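Local atomic coordinates of 14L protein (Yaba-like disease virus, PDB entry 4EKX), a protein that probably binds the host cytokine interleukin-18 as a secreted viral decoy and so blunts its signalling. Residues L77-T90 against L100-S112. The protein carries 2 engineered substitutions. Residues are numbered along the deposited sequence; the frame is centred on the assembly and turned at random.
Sequences LTNITDEMRNEKLT and LKESVILSKIWNS. Engineered in segment 100-112: Ser112 (natural residue Cys).
Arg85 meets Trp110 at the indole edge, with CG near the ring plane and 4.2 Å from CZ3. One ring face takes Leu106 CB, offset toward the rim. The Arg85 guanidinium lies 63° from the ring plane and carries Ile80 CG2 on one face. NH2 makes a salt bridge to Glu15; NH1 makes one to Asp82 OD1, with a weak, bent hydrogen bond. Asn86 OD1 accepts from Ser107 OG at 2.8 Å, in the carbonyl plane. The Ser107 hydroxyl stands between backbone N and carbonyl carbon (chi1 58°), which turns it to that amide. Ser107 N donates a hydrogen bond to Arg85 O, 2.9 Å. A water accepts from Leu106 N and is hydrogen-bonded to Met84 O and Glu87 O, linking helix 82-86 and the turn after it to Leu106. Leu106 CD1 meets Leu77 CD2 tip to tip at 3.6 Å. Leu89 and Val104 form an antiparallel hydrogen-bonded pair; Thr90 and Ser103 follow as a non-hydrogen-bonded pair. Both lie in the hairpin of strands 89-94 and 100-104, in one sheet of an immunoglobulin-like beta sandwich. The axes of short helices 82-86 and 106-110 run 81° apart, while Leu89 and Leu106 reach Leu21 on strand 18-26 of the other sheet.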
loop_
_atom_site.group_PDB
_atom_site.type_symbol
_atom_site.label_atom_id
_atom_site.label_comp_id
_atom_site.label_asym_id
_atom_site.label_seq_id
_atom_site.Cartn_x
_atom_site.Cartn_y
_atom_site.Cartn_z
ATOM N N LEU D 77 -14.731 0.933 -6.130
ATOM C CA LEU D 77 -16.157 0.739 -6.352
ATOM C C LEU D 77 -16.925 1.479 -5.279
ATOM O O LEU D 77 -16.637 1.348 -4.083
ATOM C CB LEU D 77 -16.535 -0.744 -6.276
ATOM C CG LEU D 77 -16.181 -1.647 -7.458
ATOM C CD1 LEU D 77 -14.677 -1.736 -7.632
ATOM C CD2 LEU D 77 -16.782 -3.032 -7.255
ATOM N N THR D 78 -17.906 2.256 -5.718
ATOM C CA THR D 78 -18.803 2.963 -4.824
ATOM C C THR D 78 -20.234 2.740 -5.289
ATOM O O THR D 78 -20.469 2.317 -6.427
ATOM C CB THR D 78 -18.514 4.471 -4.812
ATOM O OG1 THR D 78 -18.432 4.955 -6.161
ATOM C CG2 THR D 78 -17.212 4.756 -4.083
ATOM N N ASN D 79 -21.189 3.037 -4.412
ATOM C CA ASN D 79 -22.603 2.833 -4.712
ATOM C C ASN D 79 -22.855 1.474 -5.354
ATOM O O ASN D 79 -23.489 1.362 -6.405
ATOM C CB ASN D 79 -23.143 3.977 -5.572
ATOM C CG ASN D 79 -23.156 5.298 -4.822
ATOM O OD1 ASN D 79 -23.976 5.505 -3.924
ATOM N ND2 ASN D 79 -22.241 6.193 -5.176
ATOM N N ILE D 80 -22.362 0.447 -4.673
ATOM C CA ILE D 80 -22.264 -0.904 -5.205
ATOM C C ILE D 80 -23.611 -1.597 -5.399
ATOM O O ILE D 80 -24.425 -1.687 -4.483
ATOM C CB ILE D 80 -21.336 -1.767 -4.310
ATOM C CG1 ILE D 80 -19.906 -1.208 -4.348
ATOM C CG2 ILE D 80 -21.354 -3.225 -4.750
ATOM C CD1 ILE D 80 -18.959 -1.863 -3.344
ATOM N N THR D 81 -23.825 -2.092 -6.610
ATOM C CA THR D 81 -25.032 -2.816 -6.953
ATOM C C THR D 81 -24.737 -4.306 -7.064
ATOM O O THR D 81 -23.574 -4.721 -7.024
ATOM C CB THR D 81 -25.590 -2.325 -8.293
ATOM O OG1 THR D 81 -24.638 -2.593 -9.323
ATOM C CG2 THR D 81 -25.855 -0.828 -8.241
ATOM N N ASP D 82 -25.792 -5.109 -7.207
ATOM C CA ASP D 82 -25.612 -6.539 -7.418
ATOM C C ASP D 82 -24.894 -6.819 -8.729
ATOM O O ASP D 82 -24.091 -7.746 -8.811
ATOM C CB ASP D 82 -26.941 -7.284 -7.388
ATOM C CG ASP D 82 -27.419 -7.563 -5.979
ATOM O OD1 ASP D 82 -26.577 -7.608 -5.060
ATOM O OD2 ASP D 82 -28.638 -7.741 -5.792
ATOM N N GLU D 83 -25.192 -6.027 -9.757
ATOM C CA GLU D 83 -24.495 -6.184 -11.027
ATOM C C GLU D 83 -22.983 -6.048 -10.836
ATOM O O GLU D 83 -22.213 -6.815 -11.407
ATOM C CB GLU D 83 -24.990 -5.186 -12.079
ATOM C CG GLU D 83 -24.226 -5.298 -13.405
ATOM C CD GLU D 83 -24.661 -4.275 -14.442
ATOM O OE1 GLU D 83 -24.108 -4.293 -15.564
ATOM O OE2 GLU D 83 -25.551 -3.453 -14.138
ATOM N N MET D 84 -22.571 -5.070 -10.037
ATOM C CA MET D 84 -21.151 -4.852 -9.755
ATOM C C MET D 84 -20.571 -5.982 -8.909
ATOM O O MET D 84 -19.421 -6.392 -9.112
ATOM C CB MET D 84 -20.947 -3.513 -9.044
ATOM C CG MET D 84 -21.315 -2.312 -9.900
ATOM S SD MET D 84 -21.426 -0.766 -8.968
ATOM C CE MET D 84 -19.712 -0.539 -8.502
ATOM N N ARG D 85 -21.364 -6.472 -7.952
ATOM C CA ARG D 85 -20.931 -7.571 -7.084
ATOM C C ARG D 85 -20.678 -8.845 -7.882
ATOM O O ARG D 85 -19.805 -9.639 -7.533
ATOM C CB ARG D 85 -21.959 -7.843 -5.979
ATOM C CG ARG D 85 -22.024 -6.770 -4.911
ATOM C CD ARG D 85 -23.052 -7.090 -3.825
ATOM N NE ARG D 85 -23.205 -5.959 -2.915
ATOM C CZ ARG D 85 -24.161 -5.040 -3.013
ATOM N NH1 ARG D 85 -25.076 -5.125 -3.971
ATOM N NH2 ARG D 85 -24.210 -4.036 -2.150
ATOM N N ASN D 86 -21.432 -9.023 -8.965
ATOM C CA ASN D 86 -21.358 -10.240 -9.770
ATOM C C ASN D 86 -20.529 -10.094 -11.050
ATOM O O ASN D 86 -20.346 -11.060 -11.791
ATOM C CB ASN D 86 -22.765 -10.732 -10.115
ATOM C CG ASN D 86 -23.550 -11.159 -8.891
ATOM O OD1 ASN D 86 -22.972 -11.582 -7.888
ATOM N ND2 ASN D 86 -24.873 -11.053 -8.966
ATOM N N GLU D 87 -20.023 -8.888 -11.290
ATOM C CA GLU D 87 -19.275 -8.574 -12.505
ATOM C C GLU D 87 -17.902 -9.236 -12.481
ATOM O O GLU D 87 -17.224 -9.234 -11.451
ATOM C CB GLU D 87 -19.109 -7.056 -12.625
ATOM C CG GLU D 87 -18.527 -6.570 -13.940
ATOM C CD GLU D 87 -19.543 -6.592 -15.062
ATOM O OE1 GLU D 87 -20.546 -5.847 -14.977
ATOM O OE2 GLU D 87 -19.342 -7.366 -16.019
ATOM N N LYS D 88 -17.501 -9.813 -13.608
ATOM C CA LYS D 88 -16.129 -10.309 -13.741
ATOM C C LYS D 88 -15.173 -9.147 -13.991
ATOM O O LYS D 88 -15.220 -8.508 -15.041
ATOM C CB LYS D 88 -16.013 -11.345 -14.864
ATOM C CG LYS D 88 -14.612 -11.968 -14.981
ATOM C CD LYS D 88 -14.591 -13.048 -16.048
ATOM C CE LYS D 88 -13.191 -13.590 -16.265
ATOM N NZ LYS D 88 -13.164 -14.621 -17.334
ATOM N N LEU D 89 -14.290 -8.890 -13.026
ATOM C CA LEU D 89 -13.372 -7.765 -13.107
ATOM C C LEU D 89 -11.955 -8.263 -13.405
ATOM O O LEU D 89 -11.407 -9.085 -12.673
ATOM C CB LEU D 89 -13.394 -6.965 -11.802
ATOM C CG LEU D 89 -14.795 -6.561 -11.308
ATOM C CD1 LEU D 89 -14.717 -5.930 -9.918
ATOM C CD2 LEU D 89 -15.469 -5.613 -12.282
ATOM N N THR D 90 -11.371 -7.767 -14.485
ATOM C CA THR D 90 -10.071 -8.267 -14.926
ATOM C C THR D 90 -8.973 -7.225 -14.810
ATOM O O THR D 90 -9.141 -6.087 -15.239
ATOM C CB THR D 90 -10.150 -8.744 -16.390
ATOM O OG1 THR D 90 -11.092 -9.817 -16.488
ATOM C CG2 THR D 90 -8.779 -9.215 -16.893
ATOM N N LEU D 100 -0.893 -10.624 -19.688
ATOM C CA LEU D 100 -1.273 -11.516 -18.593
ATOM C C LEU D 100 -2.510 -10.949 -17.923
ATOM O O LEU D 100 -2.641 -9.730 -17.788
ATOM C CB LEU D 100 -0.149 -11.645 -17.557
ATOM C CG LEU D 100 1.130 -12.369 -17.973
ATOM C CD1 LEU D 100 2.045 -12.534 -16.760
ATOM C CD2 LEU D 100 0.805 -13.719 -18.596
ATOM N N LYS D 101 -3.420 -11.831 -17.516
ATOM C CA LYS D 101 -4.673 -11.411 -16.885
ATOM C C LYS D 101 -4.948 -12.175 -15.607
ATOM O O LYS D 101 -4.614 -13.355 -15.476
ATOM C CB LYS D 101 -5.862 -11.632 -17.827
ATOM C CG LYS D 101 -5.841 -10.821 -19.110
ATOM C CD LYS D 101 -6.973 -11.280 -20.028
ATOM C CE LYS D 101 -6.932 -10.595 -21.390
ATOM N NZ LYS D 101 -8.074 -11.042 -22.258
ATOM N N GLU D 102 -5.571 -11.481 -14.664
ATOM C CA GLU D 102 -6.166 -12.107 -13.503
ATOM C C GLU D 102 -7.539 -11.479 -13.325
ATOM O O GLU D 102 -7.750 -10.319 -13.681
ATOM C CB GLU D 102 -5.305 -11.879 -12.255
ATOM C CG GLU D 102 -5.807 -12.615 -11.035
ATOM C CD GLU D 102 -5.765 -14.122 -11.213
ATOM O OE1 GLU D 102 -4.792 -14.629 -11.814
ATOM O OE2 GLU D 102 -6.714 -14.799 -10.761
ATOM N N SER D 103 -8.480 -12.231 -12.772
ATOM C CA SER D 103 -9.827 -11.701 -12.632
ATOM C C SER D 103 -10.432 -12.101 -11.305
ATOM O O SER D 103 -9.924 -12.989 -10.619
ATOM C CB SER D 103 -10.720 -12.156 -13.795
ATOM O OG SER D 103 -10.903 -13.560 -13.783
ATOM N N VAL D 104 -11.513 -11.421 -10.944
ATOM C CA VAL D 104 -12.219 -11.720 -9.710
ATOM C C VAL D 104 -13.687 -11.347 -9.858
ATOM O O VAL D 104 -14.032 -10.398 -10.569
ATOM C CB VAL D 104 -11.595 -10.965 -8.501
ATOM C CG1 VAL D 104 -11.671 -9.456 -8.704
ATOM C CG2 VAL D 104 -12.276 -11.375 -7.194
ATOM N N ILE D 105 -14.542 -12.132 -9.213
ATOM C CA ILE D 105 -15.947 -11.807 -9.058
ATOM C C ILE D 105 -16.170 -11.656 -7.560
ATOM O O ILE D 105 -16.102 -12.630 -6.812
ATOM C CB ILE D 105 -16.850 -12.906 -9.640
ATOM C CG1 ILE D 105 -16.700 -12.949 -11.163
ATOM C CG2 ILE D 105 -18.325 -12.684 -9.242
ATOM C CD1 ILE D 105 -17.450 -14.082 -11.820
ATOM N N LEU D 106 -16.416 -10.426 -7.129
ATOM C CA LEU D 106 -16.462 -10.106 -5.707
ATOM C C LEU D 106 -17.455 -10.923 -4.878
ATOM O O LEU D 106 -17.128 -11.345 -3.773
ATOM C CB LEU D 106 -16.669 -8.600 -5.506
ATOM C CG LEU D 106 -15.452 -7.833 -6.040
ATOM C CD1 LEU D 106 -15.718 -6.333 -6.122
ATOM C CD2 LEU D 106 -14.231 -8.139 -5.173
ATOM N N SER D 107 -18.657 -11.157 -5.397
ATOM C CA SER D 107 -19.656 -11.900 -4.629
ATOM C C SER D 107 -19.127 -13.272 -4.205
ATOM O O SER D 107 -19.521 -13.802 -3.167
ATOM C CB SER D 107 -20.968 -12.045 -5.412
ATOM O OG SER D 107 -20.747 -12.699 -6.652
ATOM N N LYS D 108 -18.236 -13.837 -5.009
ATOM C CA LYS D 108 -17.647 -15.134 -4.716
ATOM C C LYS D 108 -16.686 -15.046 -3.542
ATOM O O LYS D 108 -16.634 -15.940 -2.711
ATOM C CB LYS D 108 -16.910 -15.675 -5.936
ATOM C CG LYS D 108 -17.809 -16.043 -7.101
ATOM N N ILE D 109 -15.944 -13.952 -3.471
ATOM C CA ILE D 109 -15.031 -13.741 -2.367
ATOM C C ILE D 109 -15.816 -13.452 -1.100
ATOM O O ILE D 109 -15.536 -14.007 -0.052
ATOM C CB ILE D 109 -14.090 -12.561 -2.640
ATOM C CG1 ILE D 109 -13.245 -12.827 -3.885
ATOM C CG2 ILE D 109 -13.206 -12.304 -1.436
ATOM C CD1 ILE D 109 -12.140 -13.830 -3.665
ATOM N N TRP D 110 -16.805 -12.578 -1.213
ATOM C CA TRP D 110 -17.533 -12.112 -0.059
ATOM C C TRP D 110 -18.482 -13.128 0.511
ATOM O O TRP D 110 -18.796 -13.084 1.712
ATOM C CB TRP D 110 -18.248 -10.811 -0.373
ATOM C CG TRP D 110 -17.297 -9.669 -0.616
ATOM C CD1 TRP D 110 -15.983 -9.558 -0.187
ATOM C CD2 TRP D 110 -17.556 -8.433 -1.358
ATOM N NE1 TRP D 110 -15.435 -8.378 -0.594
ATOM C CE2 TRP D 110 -16.322 -7.657 -1.302
ATOM C CE3 TRP D 110 -18.642 -7.915 -2.036
ATOM C CZ2 TRP D 110 -16.206 -6.422 -1.899
ATOM C CZ3 TRP D 110 -18.513 -6.665 -2.638
ATOM C CH2 TRP D 110 -17.324 -5.939 -2.568
ATOM N N ASN D 111 -18.945 -14.046 -0.329
ATOM C CA ASN D 111 -19.870 -15.087 0.105
ATOM C C ASN D 111 -19.144 -16.338 0.588
ATOM O O ASN D 111 -19.769 -17.285 1.064
ATOM C CB ASN D 111 -20.842 -15.444 -1.022
ATOM C CG ASN D 111 -21.816 -14.324 -1.328
ATOM O OD1 ASN D 111 -21.914 -13.350 -0.583
ATOM N ND2 ASN D 111 -22.544 -14.459 -2.431
ATOM N N SER D 112 -17.820 -16.334 0.463
ATOM C CA SER D 112 -17.007 -17.467 0.886
ATOM C C SER D 112 -16.850 -17.498 2.402
ATOM O O SER D 112 -16.568 -16.476 3.028
ATOM C CB SER D 112 -15.632 -17.420 0.216
ATOM O OG SER D 112 -14.810 -16.429 0.809
HETATM O O HOH W 1 -17.132 -8.136 -8.839
#